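Local structure of amphiphysin (Drosophila melanogaster, 1URU) at residues N47-S52 against A195-R200; D41-F46 against D191-L196; D93-Q98 against S227-I232. The protein probably senses or generates membrane curvature during endocytosis, using the curved helical dimer formed by its BAR domain. One frame throughout, in Å; residues are numbered along the deposited sequence.

Contact 1 of 3, residues N47-S52 against A195-R200; sequences NRQQAS and ALYDSR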
ATOM      1  N   ASN A  47      30.611  -2.519  11.320  1.00 51.30           N
ATOM      2  CA  ASN A  47      30.290  -2.638   9.911  1.00 51.35           C
ATOM      3  C   ASN A  47      28.977  -3.385   9.711  1.00 51.63           C
ATOM      4  O   ASN A  47      28.148  -2.964   8.914  1.00 51.46           O
ATOM      5  CB  ASN A  47      31.401  -3.385   9.175  1.00 51.48           C
ATOM      6  CG  ASN A  47      32.640  -2.545   8.945  1.00 50.70           C
ATOM      7  OD1 ASN A  47      32.615  -1.320   8.984  1.00 51.00           O
ATOM      8  ND2 ASN A  47      33.742  -3.219   8.695  1.00 51.08           N
ATOM      9  N   ARG A  48      28.801  -4.483  10.443  1.00 51.92           N
ATOM     10  CA  ARG A  48      27.578  -5.290  10.376  1.00 52.76           C
ATOM     11  C   ARG A  48      26.384  -4.593  11.014  1.00 52.33           C
ATOM     12  O   ARG A  48      25.249  -4.748  10.553  1.00 52.46           O
ATOM     13  CB  ARG A  48      27.769  -6.657  11.056  1.00 53.29           C
ATOM     14  CG  ARG A  48      28.319  -7.768  10.138  1.00 56.47           C
ATOM     15  CD  ARG A  48      28.720  -9.105  10.837  1.00 59.78           C
ATOM     16  NE  ARG A  48      28.793  -8.975  12.299  1.00 62.05           N
ATOM     17  CZ  ARG A  48      27.791  -9.196  13.148  1.00 62.66           C
ATOM     18  NH1 ARG A  48      26.596  -9.593  12.714  1.00 64.53           N
ATOM     19  NH2 ARG A  48      27.981  -9.004  14.446  1.00 61.73           N
ATOM     20  N   GLN A  49      26.640  -3.850  12.088  1.00 51.83           N
ATOM     21  CA  GLN A  49      25.588  -3.097  12.777  1.00 51.33           C
ATOM     22  C   GLN A  49      25.104  -1.980  11.844  1.00 51.43           C
ATOM     23  O   GLN A  49      23.906  -1.768  11.714  1.00 51.31           O
ATOM     24  CB  GLN A  49      26.100  -2.526  14.107  1.00 50.66           C
ATOM     25  CG  GLN A  49      25.055  -1.829  14.958  1.00 49.42           C
ATOM     26  CD  GLN A  49      25.616  -1.224  16.252  1.00 47.29           C
ATOM     27  OE1 GLN A  49      26.822  -1.158  16.447  1.00 46.73           O
ATOM     28  NE2 GLN A  49      24.731  -0.797  17.134  1.00 44.89           N
ATOM     29  N   GLN A  50      26.050  -1.309  11.178  1.00 51.31           N
ATOM     30  CA  GLN A  50      25.762  -0.233  10.233  1.00 51.23           C
ATOM     31  C   GLN A  50      25.064  -0.729   8.963  1.00 50.85           C
ATOM     32  O   GLN A  50      24.210  -0.058   8.437  1.00 50.96           O
ATOM     33  CB  GLN A  50      27.052   0.494   9.855  1.00 51.38           C
ATOM     34  CG  GLN A  50      26.913   1.519   8.736  1.00 51.74           C
ATOM     35  CD  GLN A  50      28.197   2.273   8.503  1.00 51.87           C
ATOM     36  OE1 GLN A  50      29.270   1.667   8.361  1.00 53.12           O
ATOM     37  NE2 GLN A  50      28.103   3.590   8.464  1.00 51.59           N
ATOM     38  N   ALA A  51      25.436  -1.896   8.468  1.00 50.79           N
ATOM     39  CA  ALA A  51      24.804  -2.463   7.274  1.00 50.50           C
ATOM     40  C   ALA A  51      23.361  -2.851   7.571  1.00 50.09           C
ATOM     41  O   ALA A  51      22.508  -2.753   6.698  1.00 49.56           O
ATOM     42  CB  ALA A  51      25.597  -3.698   6.765  1.00 50.48           C
ATOM     43  N   SER A  52      23.112  -3.292   8.808  1.00 49.93           N
ATOM     44  CA  SER A  52      21.779  -3.741   9.246  1.00 49.75           C
ATOM     45  C   SER A  52      20.833  -2.559   9.508  1.00 49.49           C
ATOM     46  O   SER A  52      19.651  -2.654   9.230  1.00 49.16           O
ATOM     47  CB  SER A  52      21.864  -4.618  10.513  1.00 49.44           C
ATOM     48  OG  SER A  52      22.549  -5.842  10.284  1.00 49.25           O
ATOM     49  N   ALA A 195      30.348  -0.187  23.159  1.00 44.17           N
ATOM     50  CA  ALA A 195      29.272   0.576  23.756  1.00 44.66           C
ATOM     51  C   ALA A 195      28.140   0.752  22.764  1.00 45.09           C
ATOM     52  O   ALA A 195      27.003   0.510  23.116  1.00 45.76           O
ATOM     53  CB  ALA A 195      29.794   1.952  24.232  1.00 44.67           C
ATOM     54  N   LEU A 196      28.470   1.161  21.534  1.00 45.80           N
ATOM     55  CA  LEU A 196      27.502   1.381  20.449  1.00 46.47           C
ATOM     56  C   LEU A 196      26.867   0.090  19.982  1.00 46.77           C
ATOM     57  O   LEU A 196      25.681   0.052  19.653  1.00 46.75           O
ATOM     58  CB  LEU A 196      28.181   2.068  19.241  1.00 46.62           C
ATOM     59  CG  LEU A 196      27.428   2.296  17.898  1.00 47.05           C
ATOM     60  CD1 LEU A 196      26.065   2.996  18.049  1.00 47.14           C
ATOM     61  CD2 LEU A 196      28.303   3.098  16.947  1.00 45.78           C
ATOM     62  N   TYR A 197      27.670  -0.957  19.933  1.00 47.41           N
ATOM     63  CA  TYR A 197      27.195  -2.273  19.570  1.00 48.17           C
ATOM     64  C   TYR A 197      26.146  -2.777  20.550  1.00 48.71           C
ATOM     65  O   TYR A 197      25.184  -3.422  20.154  1.00 48.39           O
ATOM     66  CB  TYR A 197      28.371  -3.257  19.505  1.00 48.27           C
ATOM     67  CG  TYR A 197      28.006  -4.551  18.844  1.00 48.15           C
ATOM     68  CD1 TYR A 197      27.521  -4.567  17.530  1.00 49.46           C
ATOM     69  CD2 TYR A 197      28.099  -5.757  19.527  1.00 48.39           C
ATOM     70  CE1 TYR A 197      27.143  -5.759  16.910  1.00 49.56           C
ATOM     71  CE2 TYR A 197      27.737  -6.960  18.913  1.00 49.57           C
ATOM     72  CZ  TYR A 197      27.255  -6.948  17.603  1.00 50.15           C
ATOM     73  OH  TYR A 197      26.889  -8.122  16.986  1.00 52.57           O
ATOM     74  N   ASP A 198      26.325  -2.477  21.828  1.00 49.63           N
ATOM     75  CA  ASP A 198      25.388  -2.948  22.838  1.00 50.90           C
ATOM     76  C   ASP A 198      24.102  -2.153  22.785  1.00 50.52           C
ATOM     77  O   ASP A 198      23.033  -2.724  22.934  1.00 51.21           O
ATOM     78  CB  ASP A 198      26.021  -2.912  24.222  1.00 51.87           C
ATOM     79  CG  ASP A 198      27.152  -3.925  24.352  1.00 55.70           C
ATOM     80  OD1 ASP A 198      26.996  -5.035  23.764  1.00 61.02           O
ATOM     81  OD2 ASP A 198      28.221  -3.704  24.987  1.00 58.76           O
ATOM     82  N   SER A 199      24.192  -0.855  22.518  1.00 50.21           N
ATOM     83  CA  SER A 199      23.007  -0.046  22.245  1.00 50.23           C
ATOM     84  C   SER A 199      22.032  -0.680  21.243  1.00 50.17           C
ATOM     85  O   SER A 199      20.841  -0.427  21.325  1.00 50.26           O
ATOM     86  CB  SER A 199      23.396   1.347  21.755  1.00 50.41           C
ATOM     87  OG  SER A 199      23.991   1.288  20.475  1.00 50.31           O
ATOM     88  N   ARG A 200      22.523  -1.523  20.331  1.00 50.32           N
ATOM     89  CA  ARG A 200      21.674  -2.151  19.298  1.00 50.38           C
ATOM     90  C   ARG A 200      20.403  -2.835  19.823  1.00 50.25           C
ATOM     91  O   ARG A 200      19.373  -2.790  19.162  1.00 51.00           O
ATOM     92  CB  ARG A 200      22.484  -3.124  18.396  1.00 50.34           C
ATOM     93  CG  ARG A 200      22.430  -4.600  18.782  1.00 51.40           C
ATOM     94  CD  ARG A 200      23.542  -5.492  18.210  1.00 52.52           C
ATOM     95  NE  ARG A 200      24.387  -5.973  19.318  1.00 55.91           N
ATOM     96  CZ  ARG A 200      24.506  -7.240  19.712  1.00 57.40           C
ATOM     97  NH1 ARG A 200      23.898  -8.229  19.073  1.00 56.38           N
ATOM     98  NH2 ARG A 200      25.286  -7.519  20.745  1.00 59.84           N
TER

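Contact 2 of 3, residues D41-F46 against D191-L196; sequences DHLNNF and DELPAL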
ATOM      1  N   ASP A  41      37.757  -7.088  15.604  1.00 50.25           N
ATOM      2  CA  ASP A  41      36.495  -7.764  15.841  1.00 50.08           C
ATOM      3  C   ASP A  41      35.407  -6.745  16.109  1.00 50.08           C
ATOM      4  O   ASP A  41      34.281  -6.921  15.652  1.00 49.97           O
ATOM      5  CB  ASP A  41      36.596  -8.754  17.000  1.00 49.98           C
ATOM      6  CG  ASP A  41      37.319 -10.040  16.620  1.00 49.70           C
ATOM      7  OD1 ASP A  41      37.704 -10.206  15.452  1.00 48.54           O
ATOM      8  OD2 ASP A  41      37.580 -10.941  17.440  1.00 50.89           O
ATOM      9  N   HIS A  42      35.746  -5.687  16.840  1.00 50.05           N
ATOM     10  CA  HIS A  42      34.823  -4.575  17.081  1.00 50.53           C
ATOM     11  C   HIS A  42      34.411  -3.890  15.786  1.00 50.77           C
ATOM     12  O   HIS A  42      33.271  -3.452  15.644  1.00 50.48           O
ATOM     13  CB  HIS A  42      35.448  -3.519  17.977  1.00 50.60           C
ATOM     14  CG  HIS A  42      35.539  -3.906  19.415  1.00 50.79           C
ATOM     15  ND1 HIS A  42      34.430  -4.159  20.188  1.00 51.79           N
ATOM     16  CD2 HIS A  42      36.609  -4.067  20.225  1.00 51.34           C
ATOM     17  CE1 HIS A  42      34.814  -4.458  21.418  1.00 52.48           C
ATOM     18  NE2 HIS A  42      36.133  -4.410  21.466  1.00 52.57           N
ATOM     19  N   LEU A  43      35.357  -3.788  14.860  1.00 51.19           N
ATOM     20  CA  LEU A  43      35.089  -3.265  13.530  1.00 51.73           C
ATOM     21  C   LEU A  43      34.123  -4.117  12.734  1.00 51.67           C
ATOM     22  O   LEU A  43      33.289  -3.570  12.044  1.00 51.90           O
ATOM     23  CB  LEU A  43      36.387  -3.162  12.725  1.00 52.22           C
ATOM     24  CG  LEU A  43      37.335  -2.015  13.030  1.00 53.06           C
ATOM     25  CD1 LEU A  43      38.347  -1.911  11.892  1.00 54.30           C
ATOM     26  CD2 LEU A  43      36.593  -0.703  13.194  1.00 53.69           C
ATOM     27  N   ASN A  44      34.258  -5.446  12.792  1.00 51.81           N
ATOM     28  CA  ASN A  44      33.403  -6.323  12.006  1.00 51.97           C
ATOM     29  C   ASN A  44      32.000  -6.184  12.489  1.00 51.79           C
ATOM     30  O   ASN A  44      31.076  -6.183  11.695  1.00 52.64           O
ATOM     31  CB  ASN A  44      33.820  -7.782  12.097  1.00 51.90           C
ATOM     32  CG  ASN A  44      35.122  -8.058  11.379  1.00 53.48           C
ATOM     33  OD1 ASN A  44      35.762  -7.152  10.818  1.00 52.91           O
ATOM     34  ND2 ASN A  44      35.546  -9.317  11.418  1.00 55.70           N
ATOM     35  N   ASN A  45      31.862  -6.047  13.800  1.00 51.83           N
ATOM     36  CA  ASN A  45      30.575  -5.904  14.461  1.00 51.52           C
ATOM     37  C   ASN A  45      29.910  -4.591  14.125  1.00 51.18           C
ATOM     38  O   ASN A  45      28.711  -4.515  14.110  1.00 51.33           O
ATOM     39  CB  ASN A  45      30.751  -5.956  15.980  1.00 51.53           C
ATOM     40  CG  ASN A  45      31.004  -7.354  16.505  1.00 51.50           C
ATOM     41  OD1 ASN A  45      30.938  -8.346  15.765  1.00 50.02           O
ATOM     42  ND2 ASN A  45      31.315  -7.439  17.801  1.00 49.83           N
ATOM     43  N   PHE A  46      30.701  -3.560  13.879  1.00 51.00           N
ATOM     44  CA  PHE A  46      30.191  -2.217  13.678  1.00 51.02           C
ATOM     45  C   PHE A  46      29.753  -2.047  12.227  1.00 51.29           C
ATOM     46  O   PHE A  46      28.687  -1.479  11.946  1.00 51.00           O
ATOM     47  CB  PHE A  46      31.272  -1.198  14.042  1.00 50.93           C
ATOM     48  CG  PHE A  46      31.079   0.143  13.408  1.00 51.43           C
ATOM     49  CD1 PHE A  46      30.232   1.071  13.970  1.00 51.12           C
ATOM     50  CD2 PHE A  46      31.742   0.471  12.235  1.00 52.28           C
ATOM     51  CE1 PHE A  46      30.059   2.301  13.382  1.00 51.31           C
ATOM     52  CE2 PHE A  46      31.556   1.691  11.649  1.00 52.11           C
ATOM     53  CZ  PHE A  46      30.709   2.609  12.229  1.00 51.28           C
ATOM     54  N   ASP A 191      36.459   1.581  23.831  1.00 45.54           N
ATOM     55  CA  ASP A 191      35.251   1.721  24.645  1.00 45.79           C
ATOM     56  C   ASP A 191      34.029   2.110  23.816  1.00 45.87           C
ATOM     57  O   ASP A 191      32.930   1.590  24.029  1.00 46.21           O
ATOM     58  CB  ASP A 191      35.432   2.818  25.700  1.00 46.44           C
ATOM     59  CG  ASP A 191      36.485   2.478  26.770  1.00 46.98           C
ATOM     60  OD1 ASP A 191      36.895   1.297  26.931  1.00 47.58           O
ATOM     61  OD2 ASP A 191      36.951   3.374  27.497  1.00 48.80           O
ATOM     62  N   GLU A 192      34.201   3.031  22.875  1.00 45.57           N
ATOM     63  CA  GLU A 192      33.048   3.609  22.206  1.00 45.98           C
ATOM     64  C   GLU A 192      32.357   2.602  21.278  1.00 45.84           C
ATOM     65  O   GLU A 192      31.138   2.568  21.202  1.00 45.67           O
ATOM     66  CB  GLU A 192      33.416   4.900  21.453  1.00 46.08           C
ATOM     67  CG  GLU A 192      33.394   6.142  22.331  1.00 47.05           C
ATOM     68  CD  GLU A 192      33.972   7.365  21.640  1.00 50.03           C
ATOM     69  OE1 GLU A 192      33.717   7.570  20.426  1.00 53.41           O
ATOM     70  OE2 GLU A 192      34.693   8.135  22.301  1.00 51.24           O
ATOM     71  N   LEU A 193      33.148   1.803  20.572  1.00 45.72           N
ATOM     72  CA  LEU A 193      32.619   0.857  19.601  1.00 45.66           C
ATOM     73  C   LEU A 193      31.735  -0.211  20.222  1.00 45.06           C
ATOM     74  O   LEU A 193      30.613  -0.367  19.788  1.00 45.99           O
ATOM     75  CB  LEU A 193      33.751   0.208  18.786  1.00 45.76           C
ATOM     76  CG  LEU A 193      34.418   1.130  17.770  1.00 45.99           C
ATOM     77  CD1 LEU A 193      35.757   0.571  17.322  1.00 46.24           C
ATOM     78  CD2 LEU A 193      33.497   1.394  16.567  1.00 44.57           C
ATOM     79  N   PRO A 194      32.224  -0.983  21.189  1.00 44.35           N
ATOM     80  CA  PRO A 194      31.364  -1.970  21.869  1.00 44.00           C
ATOM     81  C   PRO A 194      30.167  -1.365  22.591  1.00 43.66           C
ATOM     82  O   PRO A 194      29.134  -1.994  22.668  1.00 43.74           O
ATOM     83  CB  PRO A 194      32.311  -2.629  22.890  1.00 43.59           C
ATOM     84  CG  PRO A 194      33.445  -1.726  23.002  1.00 43.67           C
ATOM     85  CD  PRO A 194      33.605  -1.043  21.690  1.00 44.08           C
ATOM     86  N   ALA A 195      30.348  -0.187  23.159  1.00 44.17           N
ATOM     87  CA  ALA A 195      29.272   0.576  23.756  1.00 44.66           C
ATOM     88  C   ALA A 195      28.140   0.752  22.764  1.00 45.09           C
ATOM     89  O   ALA A 195      27.003   0.510  23.116  1.00 45.76           O
ATOM     90  CB  ALA A 195      29.794   1.952  24.232  1.00 44.67           C
ATOM     91  N   LEU A 196      28.470   1.161  21.534  1.00 45.80           N
ATOM     92  CA  LEU A 196      27.502   1.381  20.449  1.00 46.47           C
ATOM     93  C   LEU A 196      26.867   0.090  19.982  1.00 46.77           C
ATOM     94  O   LEU A 196      25.681   0.052  19.653  1.00 46.75           O
ATOM     95  CB  LEU A 196      28.181   2.068  19.241  1.00 46.62           C
ATOM     96  CG  LEU A 196      27.428   2.296  17.898  1.00 47.05           C
ATOM     97  CD1 LEU A 196      26.065   2.996  18.049  1.00 47.14           C
ATOM     98  CD2 LEU A 196      28.303   3.098  16.947  1.00 45.78           C
TER

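Contact 3 of 3, residues D93-Q98 against S227-I232; sequences DALQAQ and SELEAI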
ATOM      1  N   ASP A  93     -25.847   7.342   5.676  1.00 58.34           N
ATOM      2  CA  ASP A  93     -25.132   8.360   6.455  1.00 57.82           C
ATOM      3  C   ASP A  93     -24.106   7.659   7.334  1.00 56.92           C
ATOM      4  O   ASP A  93     -22.996   8.168   7.555  1.00 55.95           O
ATOM      5  CB  ASP A  93     -26.084   9.190   7.331  1.00 58.29           C
ATOM      6  CG  ASP A  93     -27.135   9.948   6.533  1.00 59.49           C
ATOM      7  OD1 ASP A  93     -26.810  10.611   5.517  1.00 61.27           O
ATOM      8  OD2 ASP A  93     -28.332   9.942   6.886  1.00 61.42           O
ATOM      9  N   ALA A  94     -24.512   6.480   7.827  1.00 56.15           N
ATOM     10  CA  ALA A  94     -23.626   5.570   8.555  1.00 55.47           C
ATOM     11  C   ALA A  94     -22.400   5.193   7.727  1.00 55.34           C
ATOM     12  O   ALA A  94     -21.341   4.998   8.281  1.00 55.46           O
ATOM     13  CB  ALA A  94     -24.372   4.321   8.978  1.00 54.93           C
ATOM     14  N   LEU A  95     -22.552   5.092   6.409  1.00 55.17           N
ATOM     15  CA  LEU A  95     -21.458   4.723   5.522  1.00 55.15           C
ATOM     16  C   LEU A  95     -20.508   5.879   5.394  1.00 55.91           C
ATOM     17  O   LEU A  95     -19.300   5.705   5.560  1.00 56.73           O
ATOM     18  CB  LEU A  95     -21.981   4.361   4.137  1.00 55.02           C
ATOM     19  CG  LEU A  95     -20.961   4.010   3.062  1.00 53.80           C
ATOM     20  CD1 LEU A  95     -20.591   2.570   3.197  1.00 54.47           C
ATOM     21  CD2 LEU A  95     -21.519   4.276   1.695  1.00 52.89           C
ATOM     22  N   GLN A  96     -21.047   7.062   5.101  1.00 56.31           N
ATOM     23  CA  GLN A  96     -20.242   8.270   5.060  1.00 56.52           C
ATOM     24  C   GLN A  96     -19.406   8.325   6.319  1.00 56.79           C
ATOM     25  O   GLN A  96     -18.217   8.593   6.251  1.00 57.51           O
ATOM     26  CB  GLN A  96     -21.103   9.517   5.013  1.00 56.64           C
ATOM     27  CG  GLN A  96     -21.958   9.670   3.788  1.00 58.08           C
ATOM     28  CD  GLN A  96     -21.155   9.884   2.517  1.00 59.03           C
ATOM     29  OE1 GLN A  96     -20.169  10.624   2.513  1.00 59.23           O
ATOM     30  NE2 GLN A  96     -21.580   9.237   1.433  1.00 58.67           N
ATOM     31  N   ALA A  97     -20.034   8.030   7.457  1.00 56.67           N
ATOM     32  CA  ALA A  97     -19.429   8.234   8.766  1.00 56.46           C
ATOM     33  C   ALA A  97     -18.276   7.283   9.035  1.00 56.39           C
ATOM     34  O   ALA A  97     -17.193   7.688   9.486  1.00 56.01           O
ATOM     35  CB  ALA A  97     -20.484   8.079   9.853  1.00 56.41           C
ATOM     36  N   GLN A  98     -18.520   6.012   8.750  1.00 56.27           N
ATOM     37  CA  GLN A  98     -17.568   4.964   9.058  1.00 56.18           C
ATOM     38  C   GLN A  98     -16.388   5.024   8.080  1.00 55.49           C
ATOM     39  O   GLN A  98     -15.289   4.569   8.365  1.00 55.03           O
ATOM     40  CB  GLN A  98     -18.267   3.620   8.993  1.00 56.42           C
ATOM     41  CG  GLN A  98     -17.779   2.649  10.034  1.00 57.44           C
ATOM     42  CD  GLN A  98     -18.353   2.879  11.400  1.00 58.24           C
ATOM     43  OE1 GLN A  98     -19.499   3.275  11.537  1.00 60.05           O
ATOM     44  NE2 GLN A  98     -17.560   2.597  12.426  1.00 59.85           N
ATOM     45  N   SER A 227     -16.195  -4.202  10.196  1.00 52.28           N
ATOM     46  CA  SER A 227     -17.346  -5.040  10.581  1.00 52.80           C
ATOM     47  C   SER A 227     -18.566  -4.175  10.795  1.00 53.87           C
ATOM     48  O   SER A 227     -19.687  -4.634  10.626  1.00 54.33           O
ATOM     49  CB  SER A 227     -17.095  -5.942  11.796  1.00 52.68           C
ATOM     50  OG  SER A 227     -16.721  -5.225  12.930  1.00 51.12           O
ATOM     51  N   GLU A 228     -18.364  -2.920  11.166  1.00 54.76           N
ATOM     52  CA  GLU A 228     -19.474  -1.981  11.155  1.00 55.50           C
ATOM     53  C   GLU A 228     -20.016  -1.858   9.722  1.00 55.47           C
ATOM     54  O   GLU A 228     -21.223  -1.864   9.510  1.00 56.05           O
ATOM     55  CB  GLU A 228     -19.050  -0.612  11.717  1.00 56.06           C
ATOM     56  CG  GLU A 228     -20.089   0.088  12.591  1.00 57.65           C
ATOM     57  CD  GLU A 228     -20.648  -0.811  13.694  1.00 60.77           C
ATOM     58  OE1 GLU A 228     -21.486  -1.695  13.374  1.00 63.08           O
ATOM     59  OE2 GLU A 228     -20.265  -0.638  14.876  1.00 60.37           O
ATOM     60  N   LEU A 229     -19.114  -1.773   8.747  1.00 55.27           N
ATOM     61  CA  LEU A 229     -19.471  -1.607   7.343  1.00 54.83           C
ATOM     62  C   LEU A 229     -20.157  -2.871   6.816  1.00 54.76           C
ATOM     63  O   LEU A 229     -21.151  -2.816   6.087  1.00 54.00           O
ATOM     64  CB  LEU A 229     -18.210  -1.316   6.514  1.00 54.83           C
ATOM     65  CG  LEU A 229     -17.641   0.103   6.557  1.00 54.25           C
ATOM     66  CD1 LEU A 229     -16.314   0.147   5.853  1.00 54.14           C
ATOM     67  CD2 LEU A 229     -18.592   1.084   5.923  1.00 54.05           C
ATOM     68  N   GLU A 230     -19.622  -4.010   7.212  1.00 54.70           N
ATOM     69  CA  GLU A 230     -20.254  -5.278   6.933  1.00 55.10           C
ATOM     70  C   GLU A 230     -21.697  -5.291   7.418  1.00 55.53           C
ATOM     71  O   GLU A 230     -22.575  -5.716   6.684  1.00 55.87           O
ATOM     72  CB  GLU A 230     -19.495  -6.403   7.624  1.00 55.28           C
ATOM     73  CG  GLU A 230     -19.102  -7.533   6.700  1.00 55.27           C
ATOM     74  CD  GLU A 230     -18.213  -8.551   7.383  1.00 55.04           C
ATOM     75  OE1 GLU A 230     -17.539  -8.238   8.407  1.00 50.51           O
ATOM     76  OE2 GLU A 230     -18.209  -9.687   6.868  1.00 57.83           O
ATOM     77  N   ALA A 231     -21.936  -4.811   8.642  1.00 55.89           N
ATOM     78  CA  ALA A 231     -23.254  -4.891   9.284  1.00 56.13           C
ATOM     79  C   ALA A 231     -24.230  -4.015   8.551  1.00 56.62           C
ATOM     80  O   ALA A 231     -25.265  -4.473   8.111  1.00 57.66           O
ATOM     81  CB  ALA A 231     -23.185  -4.492  10.743  1.00 56.06           C
ATOM     82  N   ILE A 232     -23.890  -2.749   8.395  1.00 56.86           N
ATOM     83  CA  ILE A 232     -24.665  -1.831   7.560  1.00 56.67           C
ATOM     84  C   ILE A 232     -25.126  -2.451   6.241  1.00 56.83           C
ATOM     85  O   ILE A 232     -26.282  -2.317   5.857  1.00 57.59           O
ATOM     86  CB  ILE A 232     -23.817  -0.565   7.284  1.00 56.61           C
ATOM     87  CG1 ILE A 232     -23.679   0.264   8.576  1.00 56.44           C
ATOM     88  CG2 ILE A 232     -24.411   0.234   6.126  1.00 55.89           C
ATOM     89  CD1 ILE A 232     -22.537   1.256   8.574  1.00 57.51           C
TER

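Contact 1 of 3, residues N47-S52 against A195-R200
Segments 47-52 and 195-200, on helix 35-84 and helix 172-239, run in the same general direction at 40°, their nearest CA atoms being those of Q49 and Y197, 7.0 Å apart. This is a packing layer of the BAR domain coiled coil, and Q49 is its knob, sitting in a hole lined by L196, Y197, S199 and R200. The Q49 side chain leaves anti to the backbone N (chi1 -175°) and stays extended, which carries its amide across to the second helix. There NE2 donates to L196 O over 2.8 Å, although that carbonyl is crowded in the model and its place is less certain. NE2 also bonds to the Y124 hydroxyl on helix 92-156, so that, as modelled, one amide nitrogen bridges all three helices. Its OE1 lies at the rim of the Y197 ring, near the ring plane, 3.6 Å from CD1. At the outer end of that ring, R48 gives a weak hydrogen bond from NH2 to Y197 OH at 2.9 Å. The guanidinium of R48 stands 70° from the ring plane, while N45 offers the same NH2 a second, weak bond. R200 reaches E86 of the second subunit in a salt bridge through NH1. Its NE lies 3.4 Å above the plane of the Y197 ring, over the centre, and donates to Y197 O at 2.8 Å.

Contact 2 of 3, residues D41-F46 against D191-L196
The imidazole of H42 has P194 over one face, and the ring of F46 takes L196 at its edge and L193 obliquely. For the first pair the touching atoms are the methylenes of the proline: CD makes a CH-pi contact 3.9 Å from the centroid of the H42 ring, 27° off the normal and shifted toward the rim on the ND1 and CE1 side. P194 CB and CG close in on the same end, CB coming to 3.4 Å from H42 CE1. F46 sits one turn further along helix 35-84. Its ring swings out anti to the backbone N (chi1 158°), and L196 CD2 meets it near the ring plane, 4.1 Å from F46 CE1. L193 CD2 approaches from another direction and comes within 4.2 Å of F46 CG.

L193 stands in the middle of the contact, opposite H42 in the backbone register. Its two methyls are divided between neighbours: CD2 goes to F46, while CD1 touches H42 CB at 4.2 Å and L43 CD2 at 4.4 Å. L43 starts out pointing away from helix 172-239, and only the end of its chain returns to L193.

This is helix-on-helix packing in the BAR domain coiled coil, with the axes of 41-46 and 191-196 at 39°. Helix 172-239 is kinked here, since the nitrogen of P194 has no bond to the preceding turn. Helix 92-156 adds M131 against F46 and V135 against L43. No hydrogen bond crosses between the two segments, so they are probably held together here mainly by apolar packing, with the CH-pi contact of P194 CD on the H42 face as its one more directional element.

Contact 3 of 3, residues D93-Q98 against S227-I232
A94 and I232 touch through single methyls, with A94 CB 3.6 Å from I232 CD1. The isoleucine places CG1 anti to its carbonyl carbon (chi1 -70°), and from there CD1 reaches over to the alanine. L95 and L229 form the next pair: their side chains cross at about a right angle and meet where L95 CD1 lies 3.7 Å from L229 CD2. That same L229 methyl also packs 4.0 Å from Q98 CB, so it touches two residues of the opposing helix.

Q98 makes the polar-looking end of the contact, yet what it touches is aliphatic. Its chain bends at chi2 (79°), which lays the amide against CB and CG of E228. OE1 of Q98 comes to 3.4 Å from E228 CG, and NE2 of Q98 lies 3.6 Å from E228 CB. E228 bends in turn, its carboxylate leading away from the contact with its plane 69° from that of the amide. With an alanine in place of Q98, the methylenes of E228 would probably lose their cover and the glutamate would be freer to turn.

The backbones behind these side chains belong to helix 92-156 and helix 172-239, two members of the three-helix coiled coil of the BAR domain, and segments 93-98 and 227-232 run nearly antiparallel. L95 lies level with L229, and A94 with I232.

Further out, Y85, from the link between helix 35-84 and helix 92-156, packs on both L95 and I232, and C82 near the end of helix 35-84 also backs L95. F212 of the second subunit also packs on L229.

In the fold
From the N terminus, helix 35-84 first supplies D41-F46 and then, immediately after, N47-S52. The chain turns back into helix 92-156, where D93-Q98 lies near the start, and ends in helix 172-239, which provides all three second partners. Contact 2 closes a loop of 144 residues, contact 1 one of 142 and contact 3 one of 128. Contact 3 crosses both of the others in sequence, while contacts 1 and 2 end on the same stretch of helix 172-239. Those two are successive layers between the first and last helices, share A195 and L196, and touch through Y197 and N45. Contact 3 pairs the middle helix with the last, its centre about 48 Å from that of contact 1, across the chain's centre from contact 2.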